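Local coordinates for protein HTH-type transcriptional regulator ascG (Escherichia coli, PDB 3BRQ) that represses the cryptic asc operon of Escherichia coli, acting as a LacI-family transcription factor that binds DNA sequence-specifically, at residues Leu24-Thr29 and Leu54-Gly59; Leu30-Tyr35 and Met82-Phe87; Met105-Arg110 and His117-Asp122; Gly180-Ala185 and Ala206-Met211; Thr256-Glu261 and Lys279-Lys284. All blocks are in the same frame, centred on the assembly; numbering follows the deposited sequence.

Contacts 1, 2 and 3 come in or beside one parallel sheet. Contact 1 pairs strands 21-27 and 53-60, contact 2 reaches from the loop after strand 21-27 to the end of strand 80-84, and contact 3 forms the far edge, 104-107 with 118-119. Contacts 1 and 2 cross along the chain, their centres about 9 Å apart; contacts 3, 4 and 5 follow in series. Contact 5 lays helix 255-270 and the chain returning to the second sheet beside contact 3, centres about 10 Å apart. Contact 4 lies in the lobe of that second sheet, about 23 Å from contact 3 between centres. Tyr31 and Trp182 join contacts 2 and 4 across the cleft typical of periplasmic-binding-protein-like repressors.

Contact 1 (Leu24-Thr29 and Leu54-Gly59); sequences LVVTNT and LLLADG
Leu24 sets its methyl groups against segment 54-59 of the parallel strand 53-60. Its CG stands anti to the carbonyl carbon (chi1 -81°), which together with an unusual chi2 of 26° carries CD2 to 3.5 Å from CD1 of Leu54, the two side chains crossing obliquely. Leu56 has CG anti to its backbone N (chi1 166°), and its CD1 meets both Leu24 CB at 3.7 Å and Val26 CG2 at 3.8 Å. Leu24 and Leu56 share a face of the sheet; Leu24 packs on Leu40 and Ala43 of helix 36-49, Leu56 on Leu40 of the second subunit. Val25 and Ala57 pair on the other face, under Leu73 of helix 63-75, and Val25 CG1 touches Gly59 CA. The backbones are joined from Leu24 N to Leu55 O (2.7 Å), Ala57 N to Leu24 O (2.8 Å) and Gly59 N to Val26 O, with a weak bond from Val26 N to Ala57 O at 3.5 Å. A water lies within hydrogen-bonding distance of Val26 O and Asp58 OD1, which also accepts from Lys60 N. These strands and helix 36-49 make a beta-alpha-beta unit, and Leu55 to Ala57 pair antiparallel with a strand of the second subunit, continuing the sheet across the dimer. The four backbone bonds thus set the parallel register, while apolar side chains on both faces pack against the helices.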
# COMPACT_ATOMS: atom_id res chain seq x y z
N LEU B 24 14.78 8.99 7.13
CA LEU B 24 14.51 8.00 6.08
C LEU B 24 14.35 8.71 4.74
O LEU B 24 13.65 9.73 4.67
CB LEU B 24 13.21 7.25 6.38
CG LEU B 24 13.24 6.08 7.37
CD1 LEU B 24 14.36 6.16 8.41
CD2 LEU B 24 11.86 5.91 8.03
N VAL B 25 14.99 8.18 3.68
CA VAL B 25 14.83 8.76 2.32
C VAL B 25 14.26 7.62 1.46
O VAL B 25 14.87 6.55 1.40
CB VAL B 25 16.19 9.23 1.68
CG1 VAL B 25 15.95 9.69 0.21
CG2 VAL B 25 16.74 10.40 2.41
N VAL B 26 13.12 7.82 0.82
CA VAL B 26 12.44 6.79 0.03
C VAL B 26 11.89 7.46 -1.24
O VAL B 26 11.31 8.54 -1.19
CB VAL B 26 11.32 6.09 0.78
CG1 VAL B 26 10.61 5.06 -0.09
CG2 VAL B 26 11.86 5.42 2.06
N THR B 27 12.20 6.83 -2.39
CA THR B 27 11.76 7.31 -3.70
C THR B 27 10.23 7.24 -3.84
O THR B 27 9.57 6.31 -3.35
CB THR B 27 12.52 6.53 -4.84
OG1 THR B 27 13.95 6.59 -4.57
CG2 THR B 27 12.36 7.19 -6.18
N ASN B 28 9.66 8.21 -4.55
CA ASN B 28 8.23 8.29 -4.80
C ASN B 28 7.83 7.40 -5.99
O ASN B 28 7.49 7.87 -7.08
CB ASN B 28 7.85 9.76 -5.04
CG ASN B 28 6.35 9.97 -5.23
OD1 ASN B 28 5.57 9.47 -4.47
ND2 ASN B 28 5.97 10.69 -6.27
N THR B 29 7.91 6.10 -5.79
CA THR B 29 7.53 5.17 -6.84
C THR B 29 6.23 4.52 -6.45
O THR B 29 5.87 4.50 -5.27
CB THR B 29 8.60 4.14 -7.10
OG1 THR B 29 8.95 3.51 -5.86
CG2 THR B 29 9.87 4.81 -7.73
N LEU B 54 11.47 10.23 14.25
CA LEU B 54 11.58 9.74 12.90
C LEU B 54 11.22 10.89 11.95
O LEU B 54 10.21 11.59 12.18
CB LEU B 54 10.58 8.61 12.71
CG LEU B 54 10.63 7.88 11.37
CD1 LEU B 54 11.73 6.88 11.44
CD2 LEU B 54 9.31 7.21 11.15
N LEU B 55 12.03 11.06 10.90
CA LEU B 55 11.75 11.99 9.80
C LEU B 55 11.82 11.23 8.47
O LEU B 55 12.81 10.55 8.22
CB LEU B 55 12.78 13.13 9.75
CG LEU B 55 12.51 14.32 10.69
CD1 LEU B 55 13.54 15.44 10.48
CD2 LEU B 55 11.07 14.85 10.50
N LEU B 56 10.80 11.31 7.62
CA LEU B 56 10.93 10.71 6.26
C LEU B 56 10.92 11.83 5.23
O LEU B 56 9.99 12.60 5.20
CB LEU B 56 9.75 9.78 5.99
CG LEU B 56 9.47 9.30 4.58
CD1 LEU B 56 10.48 8.25 4.16
CD2 LEU B 56 8.07 8.66 4.57
N ALA B 57 11.93 11.87 4.37
CA ALA B 57 11.94 12.83 3.28
C ALA B 57 11.64 12.12 1.95
O ALA B 57 12.18 11.05 1.65
CB ALA B 57 13.33 13.59 3.24
N ASP B 58 10.77 12.74 1.16
CA ASP B 58 10.51 12.29 -0.19
C ASP B 58 11.87 12.30 -0.97
O ASP B 58 12.47 13.33 -1.16
CB ASP B 58 9.56 13.28 -0.84
CG ASP B 58 9.10 12.87 -2.22
OD1 ASP B 58 9.41 11.72 -2.62
OD2 ASP B 58 8.42 13.73 -2.87
N GLY B 59 12.31 11.16 -1.43
CA GLY B 59 13.51 11.12 -2.32
C GLY B 59 13.11 11.44 -3.76
O GLY B 59 13.98 11.50 -4.66
O HOH W 1 8.63 9.40 -1.28

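Contact 2 (Leu30-Tyr35 and Met82-Phe87); sequences LYHGIY and MIYPRF. With SO4 (sulfate ion), chain F.
Tyr84 OH meets the loop 30-35 by accepting from Ile34 N at 3.0 Å, and it donates to O4 of a bound sulfate at 2.6 Å. Gly33 N reaches the same O4, at 2.9 Å, so hydroxyl and peptide N-H grip one oxygen. Ile34 CB lies against CE2 of the Tyr84 ring, and the His32 ring meets that ring obliquely, their planes at 58°, while His32 NE2 holds Thr27 O. Arg86 can be traced outward along the anion. Its CB, CG and CD pass beside O2, CB at 3.6 Å; the bend at chi3 (-70°) then turns NE onto O2, at 3.1 Å and nearly straight (174°), with O2 at the guanidinium edge and in its plane. At the tip NH2 bonds O3 at 2.9 Å by a more bent path and lies close to Tyr31 O, while NH1 forms a long, weak ion pair with Asp150. Ser151 and Thr153 bond the sulfate as well. The ion probably came from the crystallisation liquor, yet it occupies the interlobe cleft where relatives of the LacI family bind effectors; the guanidinium, hydroxyls and peptide N-H around it are consistent with a site for an anionic or oxygen-rich ligand.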
# COMPACT_ATOMS: atom_id res chain seq x y z
N LEU B 30 5.50 4.04 -7.43
CA LEU B 30 4.17 3.52 -7.16
C LEU B 30 4.34 2.14 -6.48
O LEU B 30 3.58 1.79 -5.57
CB LEU B 30 3.37 3.37 -8.47
CG LEU B 30 2.00 2.72 -8.30
CD1 LEU B 30 0.99 3.61 -7.51
CD2 LEU B 30 1.46 2.35 -9.67
N TYR B 31 5.35 1.41 -6.92
CA TYR B 31 5.68 0.11 -6.35
C TYR B 31 7.02 0.21 -5.66
O TYR B 31 7.90 0.93 -6.13
CB TYR B 31 5.78 -0.98 -7.43
CG TYR B 31 6.24 -2.34 -6.91
CD1 TYR B 31 5.38 -3.19 -6.23
CD2 TYR B 31 7.57 -2.77 -7.11
CE1 TYR B 31 5.82 -4.45 -5.74
CE2 TYR B 31 8.00 -4.00 -6.63
CZ TYR B 31 7.13 -4.85 -5.96
OH TYR B 31 7.61 -6.10 -5.49
N HIS B 32 7.16 -0.53 -4.55
CA HIS B 32 8.44 -0.72 -3.90
C HIS B 32 8.65 -2.21 -3.66
O HIS B 32 7.78 -2.88 -3.10
CB HIS B 32 8.42 -0.01 -2.54
CG HIS B 32 8.56 1.46 -2.63
ND1 HIS B 32 7.48 2.32 -2.67
CD2 HIS B 32 9.67 2.24 -2.73
CE1 HIS B 32 7.92 3.57 -2.75
NE2 HIS B 32 9.24 3.54 -2.80
N GLY B 33 9.83 -2.70 -4.04
CA GLY B 33 10.28 -4.05 -3.74
C GLY B 33 10.23 -4.42 -2.27
O GLY B 33 9.94 -5.57 -1.95
N ILE B 34 10.44 -3.44 -1.36
CA ILE B 34 10.22 -3.66 0.06
C ILE B 34 8.93 -2.89 0.39
O ILE B 34 8.90 -1.65 0.34
CB ILE B 34 11.41 -3.12 0.94
CG1 ILE B 34 12.80 -3.57 0.43
CG2 ILE B 34 11.16 -3.40 2.46
CD1 ILE B 34 12.99 -5.06 0.22
N TYR B 35 7.85 -3.59 0.70
CA TYR B 35 6.55 -2.88 0.88
C TYR B 35 6.72 -1.63 1.75
O TYR B 35 7.27 -1.68 2.84
CB TYR B 35 5.48 -3.83 1.45
CG TYR B 35 4.08 -3.22 1.65
CD1 TYR B 35 3.63 -2.15 0.89
CD2 TYR B 35 3.20 -3.78 2.58
CE1 TYR B 35 2.33 -1.61 1.06
CE2 TYR B 35 1.92 -3.26 2.76
CZ TYR B 35 1.48 -2.19 2.01
OH TYR B 35 0.21 -1.70 2.22
N MSE B 82 18.68 6.26 6.87
CA MSE B 82 18.45 5.03 6.08
C MSE B 82 18.04 5.48 4.69
O MSE B 82 17.01 6.13 4.55
CB MSE B 82 17.32 4.17 6.66
CG MSE B 82 17.08 2.85 5.80
SE MSE B 82 15.28 2.16 5.92
CE MSE B 82 14.43 3.53 4.75
N ILE B 83 18.83 5.13 3.66
CA ILE B 83 18.41 5.47 2.29
C ILE B 83 17.81 4.21 1.61
O ILE B 83 18.41 3.16 1.63
CB ILE B 83 19.55 6.15 1.48
CG1 ILE B 83 19.24 6.26 -0.02
CG2 ILE B 83 20.85 5.40 1.59
CD1 ILE B 83 18.22 7.38 -0.35
N TYR B 84 16.58 4.32 1.09
CA TYR B 84 16.08 3.28 0.19
C TYR B 84 15.94 3.82 -1.27
O TYR B 84 14.93 4.39 -1.63
CB TYR B 84 14.79 2.70 0.79
CG TYR B 84 14.03 1.71 -0.07
CD1 TYR B 84 14.60 1.11 -1.20
CD2 TYR B 84 12.70 1.40 0.26
CE1 TYR B 84 13.87 0.24 -2.00
CE2 TYR B 84 11.97 0.50 -0.50
CZ TYR B 84 12.58 -0.08 -1.61
OH TYR B 84 11.82 -0.96 -2.35
N PRO B 85 17.02 3.70 -2.09
CA PRO B 85 17.05 4.37 -3.36
C PRO B 85 16.67 3.45 -4.54
O PRO B 85 17.07 2.26 -4.59
CB PRO B 85 18.55 4.76 -3.47
CG PRO B 85 19.24 3.67 -2.83
CD PRO B 85 18.29 3.03 -1.83
N ARG B 86 15.92 4.01 -5.50
CA ARG B 86 15.72 3.30 -6.75
C ARG B 86 16.87 3.69 -7.67
O ARG B 86 17.46 2.80 -8.29
CB ARG B 86 14.39 3.67 -7.46
CG ARG B 86 14.26 2.97 -8.83
CD ARG B 86 12.89 2.88 -9.39
NE ARG B 86 12.01 1.95 -8.65
CZ ARG B 86 10.74 1.80 -8.98
NH1 ARG B 86 10.31 2.50 -10.03
NH2 ARG B 86 9.92 0.96 -8.30
N PHE B 87 17.21 4.99 -7.75
CA PHE B 87 18.06 5.48 -8.85
C PHE B 87 19.58 5.56 -8.60
O PHE B 87 20.37 5.37 -9.54
CB PHE B 87 17.52 6.81 -9.42
CG PHE B 87 16.12 6.70 -9.96
CD1 PHE B 87 15.89 6.22 -11.27
CD2 PHE B 87 15.03 6.99 -9.15
CE1 PHE B 87 14.61 6.08 -11.77
CE2 PHE B 87 13.71 6.85 -9.63
CZ PHE B 87 13.48 6.40 -10.91
S SO4 F . 12.69 -0.86 -6.21
O1 SO4 F . 13.71 -1.84 -6.41
O2 SO4 F . 13.31 0.50 -6.25
O3 SO4 F . 11.58 -1.07 -7.09
O4 SO4 F . 12.10 -1.15 -4.91

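Contact 3 (Met105-Arg110 and His117-Asp122); sequences MVLNRR and HSVWCD
At the edge of the parallel sheet opposite strand 53-60, Val106 and Leu107 pair with Ser118 and Val119 of the short last strand. Three nearly straight backbone bonds of 2.9 Å join them: Val106 N to His117 O, Val119 N to Val106 O and Asn108 N to Val119 O. Packing is tight on one face, where Val106 CG1, held between its backbone N and carbonyl carbon (chi1 64°), lies 3.4 Å from Ser118 CB. Ser118 OG is hydrogen-bonded to Ser115 O and Leu111 N. Beyond the strands, Arg110 stretches across the indole of Trp120. Its CB sits over the six-membered ring, 3.8 Å from the centroid, in a CH-pi contact; after the bend at chi3 (35°) NE comes 3.1 Å from CZ2, and the guanidinium lays one face on the ring, planes 21° apart. Asp122 CA covers part of the opposite ring face. With an alanine in place of Trp120, the Arg110 guanidinium would probably lose the flat surface beneath it and be free to swing into solvent. Arg109 O, buried here, has no hydrogen-bond partner in the model. The strand edge is thus fixed by main-chain bonds, and beyond it an exposed arginine lies flat over the Trp120 ring.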
# COMPACT_ATOMS: atom_id res chain seq x y z
N MSE B 105 22.95 4.20 6.23
CA MSE B 105 22.82 2.83 5.76
C MSE B 105 21.85 2.74 4.59
O MSE B 105 20.92 3.55 4.51
CB MSE B 105 22.40 1.92 6.92
CG MSE B 105 23.63 1.64 7.84
SE MSE B 105 23.30 0.36 9.22
CE MSE B 105 23.20 -1.28 8.25
N VAL B 106 22.02 1.72 3.75
CA VAL B 106 21.23 1.54 2.52
C VAL B 106 20.42 0.25 2.63
O VAL B 106 20.91 -0.76 3.10
CB VAL B 106 22.14 1.54 1.22
CG1 VAL B 106 23.08 0.39 1.23
CG2 VAL B 106 21.30 1.49 -0.07
N LEU B 107 19.14 0.35 2.28
CA LEU B 107 18.20 -0.76 2.18
C LEU B 107 18.00 -1.16 0.70
O LEU B 107 17.74 -0.29 -0.16
CB LEU B 107 16.84 -0.31 2.77
CG LEU B 107 15.72 -1.37 2.85
CD1 LEU B 107 16.08 -2.44 3.93
CD2 LEU B 107 14.39 -0.69 3.21
N ASN B 108 18.03 -2.47 0.42
CA ASN B 108 17.62 -3.02 -0.89
C ASN B 108 18.71 -2.94 -1.96
O ASN B 108 18.44 -3.20 -3.14
CB ASN B 108 16.30 -2.40 -1.43
CG ASN B 108 15.57 -3.32 -2.46
OD1 ASN B 108 15.08 -2.85 -3.50
ND2 ASN B 108 15.51 -4.60 -2.18
N ARG B 109 19.94 -2.56 -1.58
CA ARG B 109 21.05 -2.49 -2.54
C ARG B 109 22.30 -3.01 -1.81
O ARG B 109 22.51 -2.72 -0.63
CB ARG B 109 21.30 -1.04 -3.04
CG ARG B 109 20.03 -0.17 -3.33
CD ARG B 109 19.26 -0.55 -4.66
NE ARG B 109 20.24 -0.42 -5.73
CZ ARG B 109 20.50 0.72 -6.38
NH1 ARG B 109 19.73 1.78 -6.15
NH2 ARG B 109 21.47 0.76 -7.32
N ARG B 110 23.12 -3.79 -2.51
CA ARG B 110 24.36 -4.34 -1.91
C ARG B 110 25.57 -3.47 -2.22
O ARG B 110 25.90 -3.29 -3.38
CB ARG B 110 24.62 -5.78 -2.41
CG ARG B 110 25.80 -6.47 -1.68
CD ARG B 110 25.89 -7.98 -1.94
NE ARG B 110 25.48 -8.30 -3.30
CZ ARG B 110 25.62 -9.49 -3.89
NH1 ARG B 110 26.19 -10.52 -3.25
NH2 ARG B 110 25.20 -9.65 -5.14
N HIS B 117 27.28 -1.42 5.66
CA HIS B 117 26.22 -0.40 5.67
C HIS B 117 25.00 -0.82 4.84
O HIS B 117 24.08 -0.03 4.71
CB HIS B 117 26.74 0.95 5.12
CG HIS B 117 27.84 1.58 5.94
ND1 HIS B 117 28.97 0.89 6.36
CD2 HIS B 117 27.98 2.84 6.40
CE1 HIS B 117 29.74 1.71 7.06
NE2 HIS B 117 29.18 2.90 7.08
N SER B 118 24.96 -2.04 4.28
CA SER B 118 23.73 -2.48 3.60
C SER B 118 22.91 -3.59 4.22
O SER B 118 23.44 -4.51 4.87
CB SER B 118 23.90 -2.74 2.11
OG SER B 118 25.09 -3.40 1.83
N VAL B 119 21.60 -3.43 4.10
CA VAL B 119 20.70 -4.50 4.42
C VAL B 119 19.98 -4.85 3.11
O VAL B 119 19.23 -4.04 2.55
CB VAL B 119 19.73 -4.14 5.59
CG1 VAL B 119 18.73 -5.24 5.80
CG2 VAL B 119 20.53 -3.97 6.89
N TRP B 120 20.20 -6.07 2.64
CA TRP B 120 19.73 -6.43 1.34
C TRP B 120 19.19 -7.86 1.25
O TRP B 120 19.53 -8.74 2.04
CB TRP B 120 20.84 -6.12 0.34
CG TRP B 120 21.57 -7.27 -0.18
CD1 TRP B 120 22.36 -8.14 0.51
CD2 TRP B 120 21.59 -7.69 -1.54
NE1 TRP B 120 22.87 -9.10 -0.34
CE2 TRP B 120 22.41 -8.84 -1.61
CE3 TRP B 120 21.01 -7.19 -2.71
CZ2 TRP B 120 22.66 -9.52 -2.81
CZ3 TRP B 120 21.26 -7.85 -3.91
CH2 TRP B 120 22.08 -9.00 -3.95
N CYS B 121 18.30 -8.06 0.28
CA CYS B 121 17.66 -9.34 0.03
C CYS B 121 18.08 -9.71 -1.36
O CYS B 121 18.13 -8.85 -2.25
CB CYS B 121 16.14 -9.22 0.11
SG CYS B 121 15.31 -10.76 -0.33
N ASP B 122 18.47 -10.95 -1.56
CA ASP B 122 18.98 -11.36 -2.86
C ASP B 122 17.76 -11.68 -3.73
O ASP B 122 17.38 -12.81 -3.81
CB ASP B 122 19.90 -12.58 -2.74
CG ASP B 122 20.66 -12.85 -4.01
OD1 ASP B 122 20.20 -12.46 -5.11
OD2 ASP B 122 21.74 -13.47 -3.92

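Contact 4 (Gly180-Ala185 and Ala206-Met211); sequences GKWTPA and ASNDDM
Met211, a selenomethionine, fills the tight part of this contact, running along the backbone of 180-183. Its CG lies 3.2 Å from Thr183 O, SE 3.5 Å from Trp182 N, and the bend at chi3 (66°) ends with CE 3.4 Å from Gly180 CA, where a beta carbon on the glycine would clash with it. Asn208 holds the adjoining turn. Its ND2 donates to Trp182 O at 2.9 Å, almost straight (169°), on a lone pair of Trp182 O, in its carbonyl plane and close to the Asn208 amide plane; its OD1 accepts Met211 N at 3.1 Å from above the carbonyl plane, the N-cap bond of helix 209-221. One amide thus binds turn and helix end together. Trp182 brings its ring edge to the same place: CZ3 meets Ser207 O at 3.5 Å and CE3 meets Asn208 CG, with the amide plane turned 71° from the ring. Its NE1 is bonded to Ser148 OG. Asp210 and Pro184 lie side by side with a longer contact, CB to CD 3.9 Å, and a CA-H...O contact from Pro184 to Asp210 O; Tyr243 of the second subunit packs on Pro184, and Ile240 of that subunit on Asp210. On the solvent side the exposed Lys181 takes little part. Two helix starts, 184-197 and 209-221, meet here in the second lobe of the periplasmic-binding-protein-like fold, and Trp182, stacked on Tyr31, lines the cleft between lobes.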
# COMPACT_ATOMS: atom_id res chain seq x y z
N GLY B 180 6.03 -5.24 -17.95
CA GLY B 180 4.86 -4.81 -17.18
C GLY B 180 5.26 -3.58 -16.36
O GLY B 180 6.40 -3.08 -16.48
N LYS B 181 4.34 -3.09 -15.55
CA LYS B 181 4.54 -1.79 -14.87
C LYS B 181 4.09 -1.86 -13.43
O LYS B 181 3.92 -0.80 -12.83
CB LYS B 181 3.74 -0.65 -15.52
CG LYS B 181 3.48 -0.73 -16.99
CD LYS B 181 3.40 0.65 -17.66
CE LYS B 181 4.72 0.92 -18.47
NZ LYS B 181 4.54 2.02 -19.49
N TRP B 182 3.93 -3.09 -12.89
CA TRP B 182 3.63 -3.37 -11.50
C TRP B 182 2.14 -3.19 -11.19
O TRP B 182 1.70 -3.55 -10.11
CB TRP B 182 4.42 -2.50 -10.48
CG TRP B 182 5.93 -2.44 -10.54
CD1 TRP B 182 6.69 -1.35 -10.88
CD2 TRP B 182 6.87 -3.47 -10.20
NE1 TRP B 182 8.02 -1.63 -10.77
CE2 TRP B 182 8.16 -2.92 -10.34
CE3 TRP B 182 6.74 -4.79 -9.80
CZ2 TRP B 182 9.32 -3.65 -10.10
CZ3 TRP B 182 7.88 -5.51 -9.54
CH2 TRP B 182 9.16 -4.96 -9.70
N THR B 183 1.37 -2.66 -12.12
CA THR B 183 -0.10 -2.47 -11.93
C THR B 183 -0.87 -3.75 -12.33
O THR B 183 -0.40 -4.51 -13.21
CB THR B 183 -0.60 -1.34 -12.82
OG1 THR B 183 -0.42 -1.72 -14.20
CG2 THR B 183 0.18 0.01 -12.54
N PRO B 184 -2.08 -4.00 -11.73
CA PRO B 184 -2.96 -5.09 -12.15
C PRO B 184 -3.28 -5.02 -13.65
O PRO B 184 -3.14 -6.08 -14.36
CB PRO B 184 -4.24 -4.88 -11.31
CG PRO B 184 -3.79 -4.13 -10.07
CD PRO B 184 -2.64 -3.23 -10.59
N ALA B 185 -3.60 -3.80 -14.15
CA ALA B 185 -3.87 -3.65 -15.60
C ALA B 185 -2.71 -4.15 -16.46
O ALA B 185 -2.91 -4.73 -17.53
CB ALA B 185 -4.10 -2.23 -15.95
N ALA B 206 4.89 -13.68 -12.33
CA ALA B 206 4.68 -12.22 -12.35
C ALA B 206 5.58 -11.61 -11.31
O ALA B 206 5.66 -12.12 -10.21
CB ALA B 206 3.22 -11.85 -12.02
N SER B 207 6.21 -10.47 -11.64
CA SER B 207 7.16 -9.85 -10.75
C SER B 207 6.53 -9.18 -9.54
O SER B 207 7.26 -8.82 -8.62
CB SER B 207 8.11 -8.90 -11.53
OG SER B 207 8.99 -9.67 -12.33
N ASN B 208 5.18 -9.07 -9.46
CA ASN B 208 4.60 -8.74 -8.16
C ASN B 208 3.17 -9.32 -8.07
O ASN B 208 2.59 -9.79 -9.05
CB ASN B 208 4.63 -7.22 -7.87
CG ASN B 208 3.62 -6.40 -8.73
OD1 ASN B 208 3.23 -6.81 -9.80
ND2 ASN B 208 3.26 -5.21 -8.26
N ASP B 209 2.56 -9.27 -6.90
CA ASP B 209 1.26 -9.94 -6.80
C ASP B 209 0.27 -9.21 -7.62
O ASP B 209 -0.55 -9.85 -8.24
CB ASP B 209 0.79 -10.08 -5.35
CG ASP B 209 1.59 -11.14 -4.60
OD1 ASP B 209 2.36 -11.90 -5.24
OD2 ASP B 209 1.40 -11.20 -3.34
N ASP B 210 0.32 -7.88 -7.65
CA ASP B 210 -0.69 -7.10 -8.44
C ASP B 210 -0.80 -7.51 -9.89
O ASP B 210 -1.88 -7.71 -10.39
CB ASP B 210 -0.48 -5.60 -8.35
CG ASP B 210 -0.96 -5.04 -6.98
OD1 ASP B 210 -1.49 -5.82 -6.19
OD2 ASP B 210 -0.81 -3.85 -6.69
N MSE B 211 0.34 -7.63 -10.58
CA MSE B 211 0.33 -8.14 -11.91
C MSE B 211 -0.12 -9.59 -11.99
O MSE B 211 -0.80 -9.94 -12.95
CB MSE B 211 1.73 -7.95 -12.54
CG MSE B 211 2.09 -6.42 -12.77
SE MSE B 211 3.75 -6.41 -13.85
CE MSE B 211 3.13 -7.15 -15.43

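Contact 5 (Thr256-Glu261 and Lys279-Lys284); sequences TEMIQE and KTFSGK
Glu261 OE2 is held in a salt bridge by Arg265, and it also rests against the aliphatic chain of Lys279, 3.6 Å from CB. The glutamate stands with CG anti to its backbone N (chi1 -172°) and bends at chi2 (77°); the two side chains cross at about a right angle. Glu261 OE1 and Lys279 NZ, 4.5 Å apart, are opposite charges beyond salt-bridge distance. Phe281 carries the apolar part. Met258, a selenomethionine, places CG over one face of the ring, 3.7 Å from the centroid and 17° off the normal, a CH-pi contact; its SE stands obliquely, 5.1 Å from the centroid, as a Met-aromatic contact. Along the ring, CE1 meets Glu257 CB at 3.7 Å and CZ lies 4.1 Å from Glu261 CB. Were Phe281 a serine, the CG of Met258 would probably lose its cover and a gap open between this loop and the helix. Helix 255-270 lies over the sheet of the first lobe, with Met258 and Ile259 on Leu107 and Glu261 beside Val119. The segment 279-284 runs beside the chain just after strand 118-119, where Phe281 O accepts from Asp122 N and Phe281 N probably bonds Trp120 O, and then enters strand 284-286 of the other lobe's sheet.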
# COMPACT_ATOMS: atom_id res chain seq x y z
N THR B 256 9.89 -7.12 7.56
CA THR B 256 9.95 -6.84 8.99
C THR B 256 11.33 -7.05 9.62
O THR B 256 11.91 -6.17 10.31
CB THR B 256 8.94 -7.74 9.74
OG1 THR B 256 7.63 -7.30 9.43
CG2 THR B 256 9.16 -7.69 11.23
N GLU B 257 11.85 -8.24 9.38
CA GLU B 257 13.22 -8.56 9.76
C GLU B 257 14.19 -7.59 9.18
O GLU B 257 15.13 -7.16 9.86
CB GLU B 257 13.60 -9.97 9.30
CG GLU B 257 12.88 -11.10 10.04
CD GLU B 257 11.45 -11.41 9.53
OE1 GLU B 257 10.95 -10.82 8.53
OE2 GLU B 257 10.81 -12.28 10.17
N MSE B 258 14.01 -7.26 7.90
CA MSE B 258 14.98 -6.41 7.22
C MSE B 258 15.02 -5.01 7.83
O MSE B 258 16.09 -4.41 7.93
CB MSE B 258 14.66 -6.32 5.73
CG MSE B 258 15.31 -7.46 4.91
SE MSE B 258 14.61 -7.46 3.13
CE MSE B 258 15.84 -6.21 2.45
N ILE B 259 13.84 -4.52 8.24
CA ILE B 259 13.67 -3.15 8.75
C ILE B 259 14.22 -3.03 10.16
O ILE B 259 14.86 -2.03 10.51
CB ILE B 259 12.20 -2.69 8.67
CG1 ILE B 259 11.82 -2.50 7.21
CG2 ILE B 259 12.01 -1.29 9.25
CD1 ILE B 259 12.93 -1.68 6.42
N GLN B 260 13.98 -4.08 10.94
CA GLN B 260 14.45 -4.15 12.30
C GLN B 260 15.97 -4.26 12.32
O GLN B 260 16.62 -3.66 13.18
CB GLN B 260 13.84 -5.34 13.01
CG GLN B 260 12.34 -5.19 13.30
CD GLN B 260 11.75 -6.46 13.89
OE1 GLN B 260 12.42 -7.48 13.97
NE2 GLN B 260 10.47 -6.39 14.31
N GLU B 261 16.53 -4.97 11.35
CA GLU B 261 17.99 -4.98 11.19
C GLU B 261 18.59 -3.62 10.89
O GLU B 261 19.43 -3.13 11.63
CB GLU B 261 18.42 -5.93 10.09
CG GLU B 261 19.91 -6.10 10.05
CD GLU B 261 20.41 -7.02 11.16
OE1 GLU B 261 19.64 -7.41 12.08
OE2 GLU B 261 21.59 -7.39 11.07
N LYS B 279 23.83 -9.45 8.09
CA LYS B 279 22.80 -10.49 7.98
C LYS B 279 22.12 -10.24 6.65
O LYS B 279 21.42 -9.24 6.51
CB LYS B 279 21.74 -10.34 9.08
CG LYS B 279 22.07 -11.04 10.39
CD LYS B 279 20.88 -11.04 11.36
CE LYS B 279 21.22 -11.88 12.60
NZ LYS B 279 20.36 -11.55 13.77
N THR B 280 22.36 -11.08 5.65
CA THR B 280 21.65 -10.96 4.37
C THR B 280 20.38 -11.82 4.36
O THR B 280 20.21 -12.73 5.19
CB THR B 280 22.51 -11.31 3.13
OG1 THR B 280 22.85 -12.70 3.19
CG2 THR B 280 23.78 -10.44 3.04
N PHE B 281 19.51 -11.52 3.40
CA PHE B 281 18.12 -11.96 3.44
C PHE B 281 17.73 -12.62 2.12
O PHE B 281 18.44 -12.49 1.10
CB PHE B 281 17.21 -10.78 3.79
CG PHE B 281 17.44 -10.24 5.19
CD1 PHE B 281 16.69 -10.70 6.25
CD2 PHE B 281 18.44 -9.30 5.44
CE1 PHE B 281 16.91 -10.22 7.56
CE2 PHE B 281 18.66 -8.80 6.76
CZ PHE B 281 17.89 -9.27 7.81
N SER B 282 16.64 -13.38 2.17
CA SER B 282 16.09 -14.11 1.03
C SER B 282 14.62 -14.34 1.32
O SER B 282 14.21 -14.49 2.48
CB SER B 282 16.80 -15.47 0.86
OG SER B 282 16.88 -16.16 2.12
N GLY B 283 13.82 -14.35 0.27
CA GLY B 283 12.40 -14.65 0.41
C GLY B 283 12.16 -16.15 0.33
O GLY B 283 13.07 -16.94 -0.01
N LYS B 284 10.93 -16.52 0.68
CA LYS B 284 10.45 -17.90 0.61
C LYS B 284 9.20 -17.89 -0.25
O LYS B 284 8.37 -17.02 -0.09
CB LYS B 284 10.09 -18.46 2.00
CG LYS B 284 9.47 -17.41 2.94
CD LYS B 284 8.79 -17.98 4.23
CE LYS B 284 8.46 -16.82 5.20
NZ LYS B 284 7.17 -16.89 5.99